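Local coordinates for protein putative ABC transporter subunit, substrate-binding component (Rhodopseudomonas palustris, PDB 4EVQ) that probably serves as the solute-binding component of an ABC transporter for lignin-derived aromatic compounds and here holds 4-hydroxybenzoate, at residues V311-R314 with K315-N318; T74-I78 with Q79-A83; L199-I202 with A203-K206; D62-A66 with P67-T71; K276-E279 with A280-I284. All blocks are in the same frame, centred on the assembly; numbering follows the deposited sequence.

Contact 1 of 5, residues V311-R314 with K315-N318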
loop_
_atom_site.group_PDB
_atom_site.type_symbol
_atom_site.label_atom_id
_atom_site.label_comp_id
_atom_site.label_asym_id
_atom_site.label_seq_id
_atom_site.Cartn_x
_atom_site.Cartn_y
_atom_site.Cartn_z
ATOM N N VAL A 311 5.935 23.877 12.902
ATOM C CA VAL A 311 6.447 22.946 11.902
ATOM C C VAL A 311 7.714 23.457 11.269
ATOM O O VAL A 311 8.275 22.761 10.412
ATOM C CB VAL A 311 5.413 22.617 10.830
ATOM C CG1 VAL A 311 4.208 22.034 11.492
ATOM C CG2 VAL A 311 5.072 23.846 9.995
ATOM N N ALA A 312 8.160 24.640 11.700
ATOM C CA ALA A 312 9.476 25.140 11.345
ATOM C C ALA A 312 10.529 24.218 11.936
ATOM O O ALA A 312 11.643 24.110 11.405
ATOM C CB ALA A 312 9.695 26.596 11.839
ATOM N N LYS A 313 10.181 23.570 13.048
ATOM C CA LYS A 313 11.087 22.645 13.731
ATOM C C LYS A 313 11.072 21.275 13.040
ATOM O O LYS A 313 10.644 20.281 13.651
ATOM C CB LYS A 313 10.669 22.488 15.193
ATOM C CG LYS A 313 10.976 23.758 16.081
ATOM C CD LYS A 313 10.460 23.575 17.518
ATOM C CE LYS A 313 10.943 24.710 18.449
ATOM N NZ LYS A 313 9.810 25.299 19.216
ATOM N N ARG A 314 11.533 21.243 11.783
ATOM C CA ARG A 314 11.418 20.049 10.925
ATOM C C ARG A 314 12.195 18.873 11.480
ATOM O O ARG A 314 11.710 17.767 11.452
ATOM C CB ARG A 314 11.914 20.295 9.490
ATOM C CG ARG A 314 10.957 21.057 8.632
ATOM C CD ARG A 314 11.420 21.158 7.233
ATOM N NE ARG A 314 10.378 21.794 6.425
ATOM C CZ ARG A 314 10.529 22.102 5.155
ATOM N NH1 ARG A 314 11.665 21.830 4.582
ATOM N NH2 ARG A 314 9.520 22.651 4.457
ATOM N N LYS A 315 13.406 19.118 11.970
ATOM C CA LYS A 315 14.252 18.038 12.471
ATOM C C LYS A 315 13.590 17.328 13.644
ATOM O O LYS A 315 13.558 16.098 13.722
ATOM C CB LYS A 315 15.617 18.594 12.874
ATOM C CG LYS A 315 16.657 17.546 13.225
ATOM C CD LYS A 315 18.060 18.164 13.391
ATOM C CE LYS A 315 18.380 19.235 12.326
ATOM N NZ LYS A 315 19.202 18.720 11.193
ATOM N N GLU A 316 13.030 18.114 14.542
ATOM C CA GLU A 316 12.376 17.613 15.714
ATOM C C GLU A 316 11.046 16.921 15.358
ATOM O O GLU A 316 10.708 15.882 15.928
ATOM C CB GLU A 316 12.137 18.813 16.633
ATOM C CG GLU A 316 13.425 19.500 17.128
ATOM C CD GLU A 316 14.091 20.543 16.200
ATOM O OE1 GLU A 316 13.652 20.832 15.080
ATOM O OE2 GLU A 316 15.104 21.109 16.650
ATOM N N LEU A 317 10.304 17.512 14.438
ATOM C CA LEU A 317 9.085 16.897 13.956
ATOM C C LEU A 317 9.379 15.514 13.342
ATOM O O LEU A 317 8.742 14.531 13.706
ATOM C CB LEU A 317 8.453 17.836 12.938
ATOM C CG LEU A 317 7.024 17.433 12.488
ATOM C CD1 LEU A 317 6.287 18.640 11.915
ATOM C CD2 LEU A 317 7.025 16.317 11.447
ATOM N N ASN A 318 10.388 15.429 12.479
ATOM C CA ASN A 318 10.729 14.156 11.841
ATOM C C ASN A 318 11.225 13.152 12.866
ATOM O O ASN A 318 10.896 11.972 12.792
ATOM C CB ASN A 318 11.769 14.387 10.738
ATOM C CG ASN A 318 11.191 15.082 9.533
ATOM O OD1 ASN A 318 10.071 14.876 9.187
ATOM N ND2 ASN A 318 11.984 15.891 8.887
#
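Val311 and Leu317 lie side by side and point the same way, with Val311 CG1 resting 4.0 Å from Leu317 CD1, so that the residues leading into helix 314-322 share an apolar flank with its first turn. The neighbouring pair, Lys313 and Glu316, meets at a slant instead. Glu316 folds back at its second torsion (chi2 84°), and this bend brings OE1 to within 3.4 Å of Lys313 CB, against the root of the lysine side chain. The ammonium end runs elsewhere, and Lys313 NZ makes a long, weak ion pair with Asp310. Asn318 turns its amide back over the turn below it, where ND2 comes 3.2 Å from Arg314 O at an angle too poor for a bond; that carbonyl receives Asn318 N instead, at 2.9 Å. One residue earlier Leu317 N donates to Lys313 O, also at 2.9 Å. Lys313 occupies the N-cap position and is the centre of an inverse gamma turn, whose Arg314 N to Ala312 O bond is weak. The helix start thus illustrates how a tight turn can pass directly into helical bonding. Around it, Lys313 and Glu316 touch Val307 in the loop after helix 288-306, Arg314 reaches weakly toward Asp105 of helix 92-105, and Asn318 packs on the loop residues Pro108 and Asn127.

Contact 2 of 5, residues T74-I78 with Q79-A83. With SO4 (sulfate ion), chain C.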
loop_
_atom_site.group_PDB
_atom_site.type_symbol
_atom_site.label_atom_id
_atom_site.label_comp_id
_atom_site.label_asym_id
_atom_site.label_seq_id
_atom_site.Cartn_x
_atom_site.Cartn_y
_atom_site.Cartn_z
ATOM N N THR A 74 6.195 17.251 -7.903
ATOM C CA THR A 74 6.805 17.324 -6.582
ATOM C C THR A 74 7.445 18.690 -6.342
ATOM O O THR A 74 7.272 19.285 -5.284
ATOM C CB THR A 74 7.857 16.226 -6.419
ATOM O OG1 THR A 74 7.244 14.954 -6.614
ATOM C CG2 THR A 74 8.441 16.233 -5.023
ATOM N N THR A 75 8.124 19.213 -7.358
ATOM C CA THR A 75 8.706 20.545 -7.252
ATOM C C THR A 75 7.620 21.602 -7.057
ATOM O O THR A 75 7.805 22.496 -6.212
ATOM C CB THR A 75 9.561 20.824 -8.477
ATOM O OG1 THR A 75 10.632 19.863 -8.504
ATOM C CG2 THR A 75 10.152 22.234 -8.423
ATOM N N LYS A 76 6.512 21.519 -7.806
ATOM C CA LYS A 76 5.373 22.451 -7.594
ATOM C C LYS A 76 4.926 22.434 -6.119
ATOM O O LYS A 76 4.731 23.474 -5.500
ATOM C CB LYS A 76 4.162 22.120 -8.498
ATOM C CG LYS A 76 2.796 22.805 -8.107
ATOM C CD LYS A 76 1.584 22.299 -8.984
ATOM C CE LYS A 76 0.284 22.949 -8.572
ATOM N NZ LYS A 76 0.229 24.459 -8.779
ATOM N N LEU A 77 4.790 21.260 -5.539
ATOM C CA LEU A 77 4.278 21.155 -4.188
ATOM C C LEU A 77 5.265 21.714 -3.171
ATOM O O LEU A 77 4.854 22.412 -2.251
ATOM C CB LEU A 77 3.992 19.702 -3.799
ATOM C CG LEU A 77 2.621 19.241 -4.165
ATOM C CD1 LEU A 77 2.491 17.777 -3.804
ATOM C CD2 LEU A 77 1.551 20.053 -3.471
ATOM N N ILE A 78 6.554 21.393 -3.324
ATOM C CA ILE A 78 7.540 21.828 -2.351
ATOM C C ILE A 78 7.865 23.303 -2.527
ATOM O O ILE A 78 7.931 24.035 -1.542
ATOM C CB ILE A 78 8.835 20.958 -2.437
ATOM C CG1 ILE A 78 8.539 19.495 -2.075
ATOM C CG2 ILE A 78 9.975 21.540 -1.549
ATOM C CD1 ILE A 78 9.740 18.563 -2.311
ATOM N N GLN A 79 8.073 23.741 -3.770
ATOM C CA GLN A 79 8.540 25.103 -4.033
ATOM C C GLN A 79 7.366 26.063 -4.236
ATOM O O GLN A 79 7.202 26.999 -3.468
ATOM C CB GLN A 79 9.480 25.132 -5.239
ATOM C CG GLN A 79 10.444 23.957 -5.335
ATOM C CD GLN A 79 11.744 24.109 -4.596
ATOM O OE1 GLN A 79 11.796 24.259 -3.364
ATOM N NE2 GLN A 79 12.836 24.038 -5.352
ATOM N N SER A 80 6.540 25.849 -5.248
ATOM C CA SER A 80 5.512 26.838 -5.593
ATOM C C SER A 80 4.389 26.942 -4.556
ATOM O O SER A 80 3.923 28.029 -4.207
ATOM C CB SER A 80 4.907 26.479 -6.959
ATOM O OG SER A 80 5.946 26.223 -7.894
ATOM N N GLU A 81 3.926 25.790 -4.090
ATOM C CA GLU A 81 2.842 25.742 -3.106
ATOM C C GLU A 81 3.356 25.908 -1.685
ATOM O O GLU A 81 2.567 26.097 -0.758
ATOM C CB GLU A 81 2.094 24.415 -3.164
ATOM C CG GLU A 81 1.426 24.102 -4.490
ATOM C CD GLU A 81 0.121 24.820 -4.703
ATOM O OE1 GLU A 81 -0.287 25.636 -3.835
ATOM O OE2 GLU A 81 -0.498 24.538 -5.757
ATOM N N LYS A 82 4.670 25.809 -1.517
ATOM C CA LYS A 82 5.330 25.901 -0.203
ATOM C C LYS A 82 4.679 24.983 0.828
ATOM O O LYS A 82 4.386 25.386 1.949
ATOM C CB LYS A 82 5.355 27.367 0.275
ATOM C CG LYS A 82 6.011 28.319 -0.756
ATOM C CD LYS A 82 5.945 29.778 -0.316
ATOM C CE LYS A 82 4.494 30.299 -0.204
ATOM N NZ LYS A 82 4.428 31.794 -0.249
ATOM N N ALA A 83 4.532 23.696 0.483
ATOM C CA ALA A 83 3.915 22.790 1.423
ATOM C C ALA A 83 4.772 22.689 2.677
ATOM O O ALA A 83 5.988 22.730 2.618
ATOM C CB ALA A 83 3.804 21.418 0.797
HETATM S S SO4 C . -3.177 26.179 -7.340
HETATM O O1 SO4 C . -4.558 25.822 -7.726
HETATM O O2 SO4 C . -2.784 27.570 -7.601
HETATM O O3 SO4 C . -2.780 25.769 -5.989
HETATM O O4 SO4 C . -2.425 25.353 -8.265
HETATM O O HOH W 1 8.156 23.439 1.090
HETATM O O HOH W 2 10.701 25.601 -0.932
#
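Lys76 and Glu81 reach each other through the torsions of both chains: the lysine sets CG trans to its backbone nitrogen (chi1 165°), runs extended and bends at its last torsion, while the glutamate kinks at chi2 (-79°). Lys76 NZ then lies 3.1 Å from Glu81 OE2 in a salt bridge, meeting the oxygen on its anti side and 34° out of the carboxylate plane. The same ammonium group donates to O4 of a sulfate ion at 2.8 Å from NZ, an anion probably brought by the crystallisation liquor. With an alanine in place of Glu81, Lys76 would probably lose its carboxylate mate and its ammonium group would be held less firmly beside the sulfate. Behind this pair the last turn of the helix widens. Glu81 N bonds to Lys76 O at 2.8 Å, five residues back, as in a pi-type turn, and Ala83 N reaches six residues back to Leu77 O at 3.0 Å, while Lys82 leaves helical geometry with positive phi. This widened ending belongs to helix 67-80, the connection of a right-handed beta-alpha-beta crossover that carries the chain from strand 54-62 to the parallel strand 85-88. Leu77 packs on Val59 and Val61 of the first of these strands. A water donates to both Ile78 O and Ala83 O, bridging carbonyls of the last turn and the exit. On another flank Thr75 turns its methyl CG2 to Gln79 CG, 3.5 Å away, and its hydroxyl is bonded to Thr71 O.

Contact 3 of 5, residues L199-I202 with A203-K206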
loop_
_atom_site.group_PDB
_atom_site.type_symbol
_atom_site.label_atom_id
_atom_site.label_comp_id
_atom_site.label_asym_id
_atom_site.label_seq_id
_atom_site.Cartn_x
_atom_site.Cartn_y
_atom_site.Cartn_z
ATOM N N LEU A 199 -4.347 -15.647 -19.529
ATOM C CA LEU A 199 -5.096 -16.751 -18.966
ATOM C C LEU A 199 -4.974 -18.029 -19.806
ATOM O O LEU A 199 -4.821 -19.111 -19.242
ATOM C CB LEU A 199 -6.543 -16.359 -18.776
ATOM C CG LEU A 199 -6.742 -15.206 -17.769
ATOM C CD1 LEU A 199 -8.175 -14.716 -17.812
ATOM C CD2 LEU A 199 -6.344 -15.542 -16.379
ATOM N N ALA A 200 -4.956 -17.892 -21.132
ATOM C CA ALA A 200 -4.745 -19.060 -21.990
ATOM C C ALA A 200 -3.346 -19.619 -21.805
ATOM O O ALA A 200 -3.148 -20.826 -21.761
ATOM C CB ALA A 200 -4.966 -18.677 -23.446
ATOM N N GLU A 201 -2.362 -18.744 -21.629
ATOM C CA GLU A 201 -1.006 -19.203 -21.369
ATOM C C GLU A 201 -0.911 -19.910 -20.034
ATOM O O GLU A 201 -0.315 -20.969 -19.926
ATOM C CB GLU A 201 0.012 -18.045 -21.450
ATOM C CG GLU A 201 1.445 -18.545 -21.400
ATOM C CD GLU A 201 2.495 -17.475 -21.452
ATOM O OE1 GLU A 201 2.161 -16.297 -21.678
ATOM O OE2 GLU A 201 3.690 -17.840 -21.305
ATOM N N ILE A 202 -1.505 -19.332 -18.999
ATOM C CA ILE A 202 -1.582 -19.998 -17.704
ATOM C C ILE A 202 -2.176 -21.391 -17.823
ATOM O O ILE A 202 -1.604 -22.338 -17.302
ATOM C CB ILE A 202 -2.414 -19.158 -16.736
ATOM C CG1 ILE A 202 -1.569 -17.960 -16.257
ATOM C CG2 ILE A 202 -2.853 -20.000 -15.496
ATOM C CD1 ILE A 202 -2.379 -16.850 -15.631
ATOM N N ALA A 203 -3.316 -21.524 -18.511
ATOM C CA ALA A 203 -3.898 -22.873 -18.669
ATOM C C ALA A 203 -2.892 -23.843 -19.289
ATOM O O ALA A 203 -2.738 -24.990 -18.849
ATOM C CB ALA A 203 -5.179 -22.794 -19.486
ATOM N N SER A 204 -2.198 -23.390 -20.313
ATOM C CA SER A 204 -1.293 -24.268 -21.052
ATOM C C SER A 204 -0.134 -24.723 -20.191
ATOM O O SER A 204 0.420 -25.797 -20.430
ATOM C CB SER A 204 -0.755 -23.581 -22.308
ATOM O OG SER A 204 0.264 -22.636 -22.017
ATOM N N LEU A 205 0.263 -23.910 -19.214
ATOM C CA LEU A 205 1.414 -24.209 -18.369
ATOM C C LEU A 205 1.091 -25.140 -17.206
ATOM O O LEU A 205 2.003 -25.630 -16.545
ATOM C CB LEU A 205 2.003 -22.898 -17.797
ATOM C CG LEU A 205 2.689 -22.034 -18.870
ATOM C CD1 LEU A 205 2.828 -20.595 -18.395
ATOM C CD2 LEU A 205 4.068 -22.595 -19.256
ATOM N N LYS A 206 -0.198 -25.316 -16.932
ATOM C CA LYS A 206 -0.690 -26.235 -15.900
ATOM C C LYS A 206 -0.001 -26.060 -14.532
ATOM O O LYS A 206 0.426 -27.037 -13.890
ATOM C CB LYS A 206 -0.564 -27.703 -16.362
ATOM C CG LYS A 206 -1.354 -27.976 -17.608
ATOM C CD LYS A 206 -1.172 -29.434 -18.093
ATOM C CE LYS A 206 -1.833 -29.663 -19.461
ATOM N NZ LYS A 206 -1.750 -31.079 -19.841
#
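Glu201 offers two flat groups to the residues that follow it, a backbone carbonyl and a carboxylate, and they are used quite differently. The carbonyl oxygen is gripped by two donors. Leu205 N comes almost in line with the C=O bond at 3.1 Å from Glu201 O, whereas Ser204 OG approaches obliquely at 2.7 Å from the same oxygen, with a C=O to donor angle of 124° and a tilt of 16° from the carbonyl plane. The hydroxyl gets there because Ser204 places OG between its own nitrogen and carbonyl carbon (chi1 77°), folding it back onto the preceding turn. The carboxylate end stands out on an extended chain that runs alongside Leu205, both side chains pointing the same way; CD1 of Leu205 touches Glu201 CG at 3.9 Å and comes 4.1 Å from Glu201 OE2. Ala203 N holds Leu199 O at 2.9 Å, but the last turn tightens, Lys206 N bonding to Ala203 O at 3.2 Å and weakly to Ile202 O. Lys153 NZ of the neighbouring strand is bonded to Lys206 O, and Ile202 and Leu205 pack on Val155. Lys206 turns the chain out of helix 196-205 with positive phi, a common way to end an alpha-helix. The helix itself is the connection of a beta-alpha-beta crossover, joining strand 181-188 to the parallel strand 209-213 across strand 153-159.

Contact 4 of 5, residues D62-A66 with P67-T71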
loop_
_atom_site.group_PDB
_atom_site.type_symbol
_atom_site.label_atom_id
_atom_site.label_comp_id
_atom_site.label_asym_id
_atom_site.label_seq_id
_atom_site.Cartn_x
_atom_site.Cartn_y
_atom_site.Cartn_z
ATOM N N ASP A 62 -2.837 15.961 -8.568
ATOM C CA ASP A 62 -3.034 14.725 -9.266
ATOM C C ASP A 62 -1.803 14.277 -10.003
ATOM O O ASP A 62 -1.386 14.909 -10.968
ATOM C CB ASP A 62 -4.138 14.939 -10.290
ATOM C CG ASP A 62 -4.512 13.656 -11.035
ATOM O OD1 ASP A 62 -4.094 12.529 -10.636
ATOM O OD2 ASP A 62 -5.262 13.790 -12.023
ATOM N N ASP A 63 -1.208 13.153 -9.555
ATOM C CA ASP A 63 0.011 12.660 -10.186
ATOM C C ASP A 63 -0.235 11.805 -11.425
ATOM O O ASP A 63 0.695 11.468 -12.139
ATOM C CB ASP A 63 0.895 11.898 -9.186
ATOM C CG ASP A 63 0.395 10.462 -8.879
ATOM O OD1 ASP A 63 -0.628 10.008 -9.335
ATOM O OD2 ASP A 63 1.093 9.744 -8.162
ATOM N N GLU A 64 -1.497 11.486 -11.692
ATOM C CA GLU A 64 -1.917 10.701 -12.870
ATOM C C GLU A 64 -1.237 9.324 -12.975
ATOM O O GLU A 64 -1.199 8.732 -14.041
ATOM C CB GLU A 64 -1.692 11.523 -14.179
ATOM C CG GLU A 64 -2.350 12.896 -14.150
ATOM C CD GLU A 64 -2.020 13.833 -15.336
ATOM O OE1 GLU A 64 -1.230 13.478 -16.226
ATOM O OE2 GLU A 64 -2.626 14.926 -15.401
ATOM N N SER A 65 -0.642 8.860 -11.878
ATOM C CA SER A 65 0.230 7.699 -11.899
ATOM C C SER A 65 1.214 7.727 -13.057
ATOM O O SER A 65 1.516 6.672 -13.654
ATOM C CB SER A 65 -0.542 6.398 -11.835
ATOM O OG SER A 65 -1.334 6.386 -10.659
ATOM N N ALA A 66 1.801 8.907 -13.308
ATOM C CA ALA A 66 2.668 9.130 -14.484
ATOM C C ALA A 66 4.066 9.542 -14.067
ATOM O O ALA A 66 4.335 10.721 -13.762
ATOM C CB ALA A 66 2.075 10.204 -15.350
ATOM N N PRO A 67 4.983 8.575 -14.037
ATOM C CA PRO A 67 6.336 8.928 -13.583
ATOM C C PRO A 67 6.996 10.110 -14.328
ATOM O O PRO A 67 7.724 10.853 -13.690
ATOM C CB PRO A 67 7.102 7.610 -13.703
ATOM C CG PRO A 67 6.052 6.556 -13.519
ATOM C CD PRO A 67 4.799 7.114 -14.166
ATOM N N PRO A 68 6.706 10.319 -15.615
ATOM C CA PRO A 68 7.340 11.447 -16.303
ATOM C C PRO A 68 6.959 12.811 -15.732
ATOM O O PRO A 68 7.693 13.776 -16.012
ATOM C CB PRO A 68 6.823 11.290 -17.742
ATOM C CG PRO A 68 6.619 9.846 -17.876
ATOM C CD PRO A 68 5.985 9.450 -16.565
ATOM N N LYS A 69 5.847 12.895 -14.999
ATOM C CA LYS A 69 5.441 14.165 -14.396
ATOM C C LYS A 69 5.854 14.327 -12.955
ATOM O O LYS A 69 5.611 15.378 -12.356
ATOM C CB LYS A 69 3.932 14.327 -14.516
ATOM C CG LYS A 69 3.463 14.297 -15.973
ATOM C CD LYS A 69 2.021 14.699 -16.089
ATOM C CE LYS A 69 1.657 15.040 -17.530
ATOM N NZ LYS A 69 0.238 15.454 -17.683
ATOM N N ALA A 70 6.409 13.273 -12.356
ATOM C CA ALA A 70 6.622 13.238 -10.932
ATOM C C ALA A 70 7.557 14.329 -10.452
ATOM O O ALA A 70 7.282 14.956 -9.443
ATOM C CB ALA A 70 7.145 11.867 -10.505
ATOM N N THR A 71 8.654 14.565 -11.156
ATOM C CA THR A 71 9.598 15.612 -10.706
ATOM C C THR A 71 8.960 16.985 -10.697
ATOM O O THR A 71 9.082 17.735 -9.739
ATOM C CB THR A 71 10.827 15.608 -11.589
ATOM O OG1 THR A 71 11.523 14.371 -11.338
ATOM C CG2 THR A 71 11.778 16.793 -11.309
#
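Lys69 reaches back across the turn to Glu64, and its extended side chain runs first past Ala66 and then along Glu64. CB sits 3.7 Å from Ala66 O; CG passes 4.4 Å from the methyl CB of Ala66; CD and CE then run beside the acid, each 3.5 Å from Glu64 OE1. At the tip NZ closes a salt bridge, 2.9 Å from Glu64 OE1, on the syn side of that oxygen and 26° out of the carboxylate plane. Below it Lys69 N donates to Ala66 O at 2.9 Å, while the CB of Ala66 leans on Pro68 CD at 4.2 Å. Two successive Asx turns shape the loop before this: Asp62 OD1 accepts from Glu64 N, and Asp63 OD1 from Ser65 N, each carboxylate being approached from above its plane. Both acids are tied elsewhere too, Asp62 to Tyr25 and Ser26, Asp63 to Thr89. Here two Asx turns and a pair of prolines make the beta-to-alpha connection from strand 54-62 to helix 67-80 in a periplasmic binding protein fold.

Contact 5 of 5, residues K276-E279 with A280-I284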
loop_
_atom_site.group_PDB
_atom_site.type_symbol
_atom_site.label_atom_id
_atom_site.label_comp_id
_atom_site.label_asym_id
_atom_site.label_seq_id
_atom_site.Cartn_x
_atom_site.Cartn_y
_atom_site.Cartn_z
ATOM N N LYS A 276 -16.513 1.899 11.788
ATOM C CA LYS A 276 -17.823 2.540 12.044
ATOM C C LYS A 276 -17.869 3.967 11.500
ATOM O O LYS A 276 -18.829 4.366 10.826
ATOM C CB LYS A 276 -18.143 2.511 13.546
ATOM C CG LYS A 276 -19.507 3.132 13.911
ATOM C CD LYS A 276 -19.862 2.861 15.370
ATOM C CE LYS A 276 -21.103 3.647 15.809
ATOM N NZ LYS A 276 -21.287 3.591 17.284
ATOM N N SER A 277 -16.821 4.733 11.790
ATOM C CA SER A 277 -16.735 6.135 11.353
ATOM C C SER A 277 -16.635 6.267 9.841
ATOM O O SER A 277 -17.203 7.178 9.242
ATOM C CB SER A 277 -15.507 6.809 11.991
ATOM O OG SER A 277 -15.715 7.055 13.369
ATOM N N PHE A 278 -15.852 5.388 9.225
ATOM C CA PHE A 278 -15.658 5.427 7.783
ATOM C C PHE A 278 -16.957 5.051 7.049
ATOM O O PHE A 278 -17.336 5.698 6.074
ATOM C CB PHE A 278 -14.489 4.530 7.402
ATOM C CG PHE A 278 -14.006 4.716 5.991
ATOM C CD1 PHE A 278 -14.668 4.150 4.929
ATOM C CD2 PHE A 278 -12.882 5.493 5.727
ATOM C CE1 PHE A 278 -14.212 4.314 3.642
ATOM C CE2 PHE A 278 -12.409 5.661 4.473
ATOM C CZ PHE A 278 -13.071 5.101 3.411
ATOM N N GLU A 279 -17.630 4.006 7.518
ATOM C CA GLU A 279 -18.887 3.584 6.894
ATOM C C GLU A 279 -19.944 4.669 7.057
ATOM O O GLU A 279 -20.737 4.900 6.144
ATOM C CB GLU A 279 -19.337 2.253 7.471
ATOM C CG GLU A 279 -18.460 1.143 6.934
ATOM C CD GLU A 279 -18.733 -0.271 7.441
ATOM O OE1 GLU A 279 -19.582 -0.449 8.312
ATOM O OE2 GLU A 279 -18.039 -1.213 6.962
ATOM N N ALA A 280 -19.996 5.312 8.221
ATOM C CA ALA A 280 -20.961 6.390 8.406
ATOM C C ALA A 280 -20.715 7.555 7.425
ATOM O O ALA A 280 -21.670 8.158 6.909
ATOM C CB ALA A 280 -20.969 6.878 9.860
ATOM N N ALA A 281 -19.451 7.861 7.153
ATOM C CA ALA A 281 -19.119 8.989 6.300
ATOM C C ALA A 281 -19.237 8.658 4.808
ATOM O O ALA A 281 -19.686 9.505 4.006
ATOM C CB ALA A 281 -17.703 9.496 6.616
ATOM N N TYR A 282 -18.844 7.441 4.437
ATOM C CA TYR A 282 -18.644 7.108 3.036
ATOM C C TYR A 282 -19.488 5.938 2.517
ATOM O O TYR A 282 -19.474 5.684 1.316
ATOM C CB TYR A 282 -17.135 6.843 2.752
ATOM C CG TYR A 282 -16.253 8.000 3.148
ATOM C CD1 TYR A 282 -16.365 9.241 2.528
ATOM C CD2 TYR A 282 -15.313 7.866 4.143
ATOM C CE1 TYR A 282 -15.570 10.300 2.912
ATOM C CE2 TYR A 282 -14.500 8.907 4.508
ATOM C CZ TYR A 282 -14.625 10.116 3.902
ATOM O OH TYR A 282 -13.796 11.152 4.322
ATOM N N LYS A 283 -20.173 5.220 3.410
ATOM C CA LYS A 283 -21.148 4.158 3.039
ATOM C C LYS A 283 -20.553 2.905 2.365
ATOM O O LYS A 283 -21.276 2.105 1.737
ATOM C CB LYS A 283 -22.284 4.726 2.159
ATOM C CG LYS A 283 -22.886 6.049 2.701
ATOM C CD LYS A 283 -23.245 5.943 4.176
ATOM C CE LYS A 283 -24.068 7.137 4.649
ATOM N NZ LYS A 283 -23.474 8.422 4.177
ATOM N N ILE A 284 -19.243 2.748 2.475
ATOM C CA ILE A 284 -18.560 1.539 2.108
ATOM C C ILE A 284 -17.517 1.265 3.184
ATOM O O ILE A 284 -17.067 2.162 3.890
ATOM C CB ILE A 284 -17.856 1.599 0.722
ATOM C CG1 ILE A 284 -16.761 2.676 0.703
ATOM C CG2 ILE A 284 -18.876 1.856 -0.431
ATOM C CD1 ILE A 284 -15.946 2.680 -0.620
#
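Tyr282 drives the CD2 edge of its ring onto Phe278, with that atom 3.5 Å above the phenylalanine plane and over its centre. This is a T-shaped (edge-to-face) aromatic pair one turn apart on helix 269-282, near the C-terminal end of that helix in the periplasmic binding protein fold. The centroids of the Phe278 and Tyr282 rings are 4.7 Å apart and their planes meet at 57°. Phe278 swings its ring toward the following turn because CG stands trans to its nitrogen (chi1 -167°). The backbone ties the same two residues: Tyr282 N donates to Phe278 O at 2.8 Å. On the tyrosine, a face is taken by the methyl of Ala281, whose CB lies 3.8 Å above the Tyr282 ring plane. Replacing Phe278 by an alanine would probably leave the Tyr282 edge without its face and open a gap against Arg38 and Leu42 of helix 30-46, on which the phenylalanine also packs. Beyond the rings the chain leaves the helix at Lys283, which has positive phi and whose N bonds to Glu279 O at 2.8 Å. Ile284 then folds back, CG1 touching Phe278 CE1 at 4.2 Å. Its carbonyl oxygen is buried here with no polar partner in the model: Ile284 O lies at the Phe278 ring edge, in its plane, 3.3 Å from Phe278 CD1.

The five contacts are local ones spread over the binding protein. Contacts 4 and 2 follow each other along helix 67-80, their centres about 14 Å apart, so one describes its approach and the other its exit. Contact 1 lies about 18 Å from contact 2, centre to centre, and packs against it where Arg314 NH2 comes 4.0 Å from Ala83 O. Contact 3 stands on the other side of the chain's centre, about 54 Å from contact 1 and 48 Å from contact 2, also between centres. Contact 5 is about 30 Å from contact 4. Contact 4, its centre about 18 Å from the chain's centre, is the most central of the five. The 4-hydroxybenzoate sits between the two lobes, as is usual for periplasmic binding proteins.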